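Local coordinates for protein C2 toxin component I (Clostridium botulinum, PDB 2J3X) that transfers ADP-ribose to actin as the enzymatic component of a binary toxin, probably disrupting the actin cytoskeleton of the host cell, at residues E69-E73 with D74-N78; F80-E83 with R84-A88. The protein carries 2 engineered substitutions. One frame throughout, in Å; residues are numbered along the deposited sequence.

Contact 1 (E69-E73 with D74-N78). Unlike the reference sequence in segment 74-78: Q77 (reference His). With SO4 (sulfate ion), chain M.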
loop_
_atom_site.group_PDB
_atom_site.type_symbol
_atom_site.label_atom_id
_atom_site.label_comp_id
_atom_site.label_asym_id
_atom_site.label_seq_id
_atom_site.Cartn_x
_atom_site.Cartn_y
_atom_site.Cartn_z
ATOM N N GLU A 69 -20.794 1.197 0.886
ATOM C CA GLU A 69 -22.187 0.804 1.121
ATOM C C GLU A 69 -23.111 1.426 0.075
ATOM O O GLU A 69 -24.017 0.749 -0.424
ATOM C CB GLU A 69 -22.571 1.277 2.505
ATOM C CG GLU A 69 -21.832 0.490 3.588
ATOM C CD GLU A 69 -21.913 1.145 4.934
ATOM O OE1 GLU A 69 -22.424 2.288 5.068
ATOM O OE2 GLU A 69 -21.442 0.524 5.885
ATOM N N ILE A 70 -22.875 2.694 -0.282
ATOM C CA ILE A 70 -23.625 3.298 -1.387
ATOM C C ILE A 70 -23.484 2.488 -2.672
ATOM O O ILE A 70 -24.473 2.222 -3.338
ATOM C CB ILE A 70 -23.213 4.789 -1.621
ATOM C CG1 ILE A 70 -23.832 5.656 -0.535
ATOM C CG2 ILE A 70 -23.583 5.254 -3.044
ATOM C CD1 ILE A 70 -23.099 7.028 -0.323
ATOM N N MET A 71 -22.264 2.102 -3.048
ATOM C CA MET A 71 -22.079 1.306 -4.228
ATOM C C MET A 71 -22.773 -0.065 -4.178
ATOM O O MET A 71 -23.328 -0.514 -5.179
ATOM C CB MET A 71 -20.558 1.113 -4.472
ATOM C CG MET A 71 -19.953 2.389 -5.122
ATOM S SD MET A 71 -18.246 2.032 -5.664
ATOM C CE MET A 71 -17.371 1.993 -4.091
ATOM N N LYS A 72 -22.725 -0.742 -3.021
ATOM C CA LYS A 72 -23.437 -2.024 -2.911
ATOM C C LYS A 72 -24.946 -1.799 -3.094
ATOM O O LYS A 72 -25.585 -2.529 -3.806
ATOM C CB LYS A 72 -23.203 -2.665 -1.512
ATOM C CG LYS A 72 -21.684 -3.126 -1.356
ATOM C CD LYS A 72 -21.467 -3.839 -0.017
ATOM C CE LYS A 72 -20.050 -4.450 0.057
ATOM N NZ LYS A 72 -19.898 -5.009 1.415
ATOM N N GLU A 73 -25.500 -0.805 -2.433
ATOM C CA GLU A 73 -26.975 -0.604 -2.547
ATOM C C GLU A 73 -27.354 -0.120 -3.934
ATOM O O GLU A 73 -28.500 -0.336 -4.362
ATOM C CB GLU A 73 -27.473 0.321 -1.453
ATOM C CG GLU A 73 -27.219 -0.332 -0.047
ATOM C CD GLU A 73 -27.597 0.518 1.169
ATOM O OE1 GLU A 73 -27.205 1.720 1.209
ATOM O OE2 GLU A 73 -28.231 -0.021 2.106
ATOM N N ASP A 74 -26.424 0.548 -4.623
ATOM C CA ASP A 74 -26.567 0.863 -6.060
ATOM C C ASP A 74 -26.285 -0.277 -7.036
ATOM O O ASP A 74 -26.284 -0.071 -8.278
ATOM C CB ASP A 74 -25.730 2.083 -6.428
ATOM C CG ASP A 74 -26.207 3.343 -5.725
ATOM O OD1 ASP A 74 -27.344 3.363 -5.219
ATOM O OD2 ASP A 74 -25.430 4.331 -5.680
ATOM N N GLU A 75 -26.031 -1.480 -6.513
ATOM C CA GLU A 75 -25.725 -2.621 -7.373
ATOM C C GLU A 75 -24.535 -2.363 -8.308
ATOM O O GLU A 75 -24.575 -2.690 -9.509
ATOM C CB GLU A 75 -26.953 -3.002 -8.223
ATOM C CG GLU A 75 -28.251 -3.073 -7.452
ATOM C CD GLU A 75 -28.408 -4.409 -6.821
ATOM O OE1 GLU A 75 -27.393 -4.906 -6.287
ATOM O OE2 GLU A 75 -29.513 -4.976 -6.882
ATOM N N ASN A 76 -23.481 -1.760 -7.774
ATOM C CA ASN A 76 -22.319 -1.445 -8.567
ATOM C C ASN A 76 -21.624 -2.717 -9.054
ATOM O O ASN A 76 -21.115 -3.507 -8.230
ATOM C CB ASN A 76 -21.381 -0.564 -7.756
ATOM C CG ASN A 76 -20.169 -0.105 -8.566
ATOM O OD1 ASN A 76 -19.287 -0.903 -8.865
ATOM N ND2 ASN A 76 -20.179 1.148 -9.009
ATOM N N GLN A 77 -21.559 -2.889 -10.376
ATOM C CA GLN A 77 -21.027 -4.115 -10.960
ATOM C C GLN A 77 -19.527 -4.168 -10.808
ATOM O O GLN A 77 -18.968 -5.286 -10.701
ATOM C CB GLN A 77 -21.428 -4.285 -12.444
ATOM C CG GLN A 77 -22.983 -4.588 -12.618
ATOM C CD GLN A 77 -23.503 -5.712 -11.721
ATOM O OE1 GLN A 77 -23.003 -6.858 -11.762
ATOM N NE2 GLN A 77 -24.524 -5.391 -10.892
ATOM N N ASN A 78 -18.857 -3.011 -10.825
ATOM C CA ASN A 78 -17.375 -3.065 -10.619
ATOM C C ASN A 78 -17.084 -3.664 -9.236
ATOM O O ASN A 78 -16.227 -4.556 -9.117
ATOM C CB ASN A 78 -16.756 -1.694 -10.763
ATOM C CG ASN A 78 -16.720 -1.228 -12.214
ATOM O OD1 ASN A 78 -16.807 -2.042 -13.125
ATOM N ND2 ASN A 78 -16.564 0.081 -12.420
HETATM S S SO4 M . -16.189 -6.255 0.701
HETATM O O1 SO4 M . -16.185 -5.838 -0.746
HETATM O O2 SO4 M . -16.517 -7.678 0.692
HETATM O O3 SO4 M . -14.840 -6.120 1.262
HETATM O O4 SO4 M . -17.183 -5.495 1.466
#
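M71 and N76 meet where helix 65-73 ends and the chain turns into helix 77-90, their side chains lying alongside each other and pointing the same way. N76 can be followed outward from the backbone. Its CB sits 3.2 Å from M71 O and 3.8 Å from M71 CB. Its CG is anti to the backbone N (chi1 -176°), which carries the amide along the thioether: N76 CG lies 4.1 Å and N76 ND2 4.0 Å from M71 SD, a van der Waals approach. The other amide branch, OD1, accepts a hydrogen bond from the backbone N of L79, so the same side chain caps the N-terminus of helix 77-90. F56 of helix 47-59 packs against both M71 and N76.

The turn itself is a Schellman motif. N76 N donates to M71 O at 2.9 Å with an N-H...O angle of 161°, closing the outer loop. Inside it, E75 N reaches K72 O from well above the carbonyl plane, and E75 takes the positive phi (56°) that marks the motif. D74 N still makes the helical bond to I70 O, while D74 OD2 lies 3.3 Å from I70 CG2. Away from the turn, the K72 chain is extended beyond CG and its NZ donates to sulfate O4 at 2.8 Å. I70 O, M71 O and K72 O thus each accept a backbone bond as the first helix ends, and K72, with R86 and K224, forms a positive patch that could hold an anion, although this sulfate is probably from the crystallisation liquor.

Contact 2 (F80-E83 with R84-A88). With SO4 (sulfate ion), chain M.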
loop_
_atom_site.group_PDB
_atom_site.type_symbol
_atom_site.label_atom_id
_atom_site.label_comp_id
_atom_site.label_asym_id
_atom_site.label_seq_id
_atom_site.Cartn_x
_atom_site.Cartn_y
_atom_site.Cartn_z
ATOM N N PHE A 80 -19.100 -5.539 -7.253
ATOM C CA PHE A 80 -19.504 -6.969 -7.220
ATOM C C PHE A 80 -18.517 -7.847 -7.967
ATOM O O PHE A 80 -18.249 -8.974 -7.531
ATOM C CB PHE A 80 -20.879 -7.182 -7.837
ATOM C CG PHE A 80 -22.015 -6.560 -7.033
ATOM C CD1 PHE A 80 -21.840 -6.077 -5.742
ATOM C CD2 PHE A 80 -23.295 -6.568 -7.579
ATOM C CE1 PHE A 80 -22.951 -5.494 -5.019
ATOM C CE2 PHE A 80 -24.374 -6.030 -6.885
ATOM C CZ PHE A 80 -24.213 -5.509 -5.629
ATOM N N ASP A 81 -17.998 -7.354 -9.084
ATOM C CA ASP A 81 -17.015 -8.138 -9.855
ATOM C C ASP A 81 -15.728 -8.361 -9.046
ATOM O O ASP A 81 -15.210 -9.482 -8.991
ATOM C CB ASP A 81 -16.680 -7.468 -11.204
ATOM C CG ASP A 81 -17.755 -7.715 -12.256
ATOM O OD1 ASP A 81 -18.553 -8.657 -12.068
ATOM O OD2 ASP A 81 -17.774 -6.967 -13.259
ATOM N N VAL A 82 -15.207 -7.315 -8.398
ATOM C CA VAL A 82 -14.053 -7.479 -7.468
ATOM C C VAL A 82 -14.388 -8.514 -6.383
ATOM O O VAL A 82 -13.564 -9.421 -6.088
ATOM C CB VAL A 82 -13.608 -6.136 -6.831
ATOM C CG1 VAL A 82 -12.652 -6.306 -5.605
ATOM C CG2 VAL A 82 -13.009 -5.180 -7.916
ATOM N N GLU A 83 -15.562 -8.402 -5.762
ATOM C CA GLU A 83 -15.911 -9.360 -4.700
ATOM C C GLU A 83 -15.988 -10.793 -5.253
ATOM O O GLU A 83 -15.558 -11.751 -4.588
ATOM C CB GLU A 83 -17.229 -8.922 -4.083
ATOM C CG GLU A 83 -17.091 -7.588 -3.294
ATOM C CD GLU A 83 -18.429 -6.978 -2.847
ATOM O OE1 GLU A 83 -19.463 -7.379 -3.393
ATOM O OE2 GLU A 83 -18.393 -6.122 -1.915
ATOM N N ARG A 84 -16.539 -10.940 -6.456
ATOM C CA ARG A 84 -16.666 -12.275 -7.085
ATOM C C ARG A 84 -15.328 -12.911 -7.434
ATOM O O ARG A 84 -15.162 -14.129 -7.323
ATOM C CB ARG A 84 -17.577 -12.201 -8.310
ATOM C CG ARG A 84 -19.075 -12.070 -7.891
ATOM C CD ARG A 84 -19.958 -11.598 -9.035
ATOM N NE ARG A 84 -21.290 -11.247 -8.513
ATOM C CZ ARG A 84 -22.156 -10.444 -9.147
ATOM N NH1 ARG A 84 -21.870 -9.927 -10.365
ATOM N NH2 ARG A 84 -23.332 -10.165 -8.567
ATOM N N ILE A 85 -14.389 -12.080 -7.881
ATOM C CA ILE A 85 -13.016 -12.535 -8.180
ATOM C C ILE A 85 -12.375 -12.976 -6.859
ATOM O O ILE A 85 -11.736 -14.026 -6.775
ATOM C CB ILE A 85 -12.193 -11.455 -8.941
ATOM C CG1 ILE A 85 -12.744 -11.261 -10.354
ATOM C CG2 ILE A 85 -10.707 -11.889 -9.056
ATOM C CD1 ILE A 85 -12.275 -9.920 -11.010
ATOM N N ARG A 86 -12.521 -12.180 -5.804
ATOM C CA ARG A 86 -11.971 -12.548 -4.498
ATOM C C ARG A 86 -12.517 -13.874 -4.049
ATOM O O ARG A 86 -11.758 -14.723 -3.531
ATOM C CB ARG A 86 -12.319 -11.497 -3.429
ATOM C CG ARG A 86 -11.587 -10.171 -3.602
ATOM C CD ARG A 86 -12.054 -9.296 -2.444
ATOM N NE ARG A 86 -11.670 -7.889 -2.594
ATOM C CZ ARG A 86 -12.207 -6.889 -1.892
ATOM N NH1 ARG A 86 -13.191 -7.121 -1.006
ATOM N NH2 ARG A 86 -11.752 -5.656 -2.084
ATOM N N GLU A 87 -13.827 -14.030 -4.211
ATOM C CA GLU A 87 -14.504 -15.268 -3.811
ATOM C C GLU A 87 -14.041 -16.465 -4.646
ATOM O O GLU A 87 -13.815 -17.557 -4.078
ATOM C CB GLU A 87 -16.011 -15.080 -3.923
ATOM C CG GLU A 87 -16.857 -16.232 -3.467
ATOM C CD GLU A 87 -18.373 -15.981 -3.655
ATOM O OE1 GLU A 87 -18.784 -14.854 -3.994
ATOM O OE2 GLU A 87 -19.166 -16.924 -3.464
ATOM N N ALA A 88 -13.845 -16.266 -5.943
ATOM C CA ALA A 88 -13.335 -17.347 -6.820
ATOM C C ALA A 88 -11.922 -17.763 -6.379
ATOM O O ALA A 88 -11.574 -18.959 -6.303
ATOM C CB ALA A 88 -13.332 -16.870 -8.281
HETATM S S SO4 M . -16.189 -6.255 0.701
HETATM O O1 SO4 M . -16.185 -5.838 -0.746
HETATM O O2 SO4 M . -16.517 -7.678 0.692
HETATM O O3 SO4 M . -14.840 -6.120 1.262
HETATM O O4 SO4 M . -17.183 -5.495 1.466
HETATM O O HOH W 1 -20.374 -11.311 -12.558
#
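R84 runs back along the helix to F80, one turn earlier. Its chain is extended from CG to NE, and this sets the guanidinium against the F80 methylene: F80 CB stands over the centre of one guanidinium face, 3.7 Å from R84 CZ. The ring itself is tilted 52° from the guanidinium plane, with F80 CD2 3.7 Å from R84 NH2, so the approach is oblique and not a parallel stack. On the D81 side, the salt bridge from D81 OD1 to R84 NH1 is long at 3.9 Å. A water closes that gap, donating to D81 OD1 and accepting from R84 NH1 at 3.0 Å.

A second pairing repeats the four-residue spacing. V82 places CG1 anti to its backbone N (chi1 166°), over one face of the R86 guanidinium and 3.5 Å from R86 NE. R86 CG is anti to the carbonyl carbon (chi1 -70°), and the chain, extended from there to NE, brings NH1 to sulfate O3 at 3.0 Å, near the guanidinium plane; NE binds Q189 OE1. E83 OE2 lies 2.5 Å from sulfate O1, a separation suggesting a shared acid proton.

Backbone bonds from R84, I85, R86 and E87 to the residues four earlier are regular. The arrangement is i to i+4 side-chain pairing on an alpha-helix, here helix 77-90 of the N-terminal ADP-ribosyltransferase-like region, packed against helices 35-42 and 47-59.

Contact 1 is a surface turn joining helix 65-73 to helix 77-90; contact 2 lies farther along that second helix and is partly buried, with D81, V82 and I85 buried. Helix 47-59 backs both. The chemistry differs accordingly: the Schellman bonds of a helix end and an amide cap at 69-78, regular helical bonds with guanidinium groups set against aromatic or aliphatic side chains at 80-88. Their centres are about 13 Å apart, yet they touch, with K72 CE 3.1 Å from E83 OE2 and E75 OE1 3.3 Å from F80 CE2. One sulfate, probably from the crystallisation liquor, accepts a bond from K72 NZ in contact 1 and from R86 NH1 in contact 2.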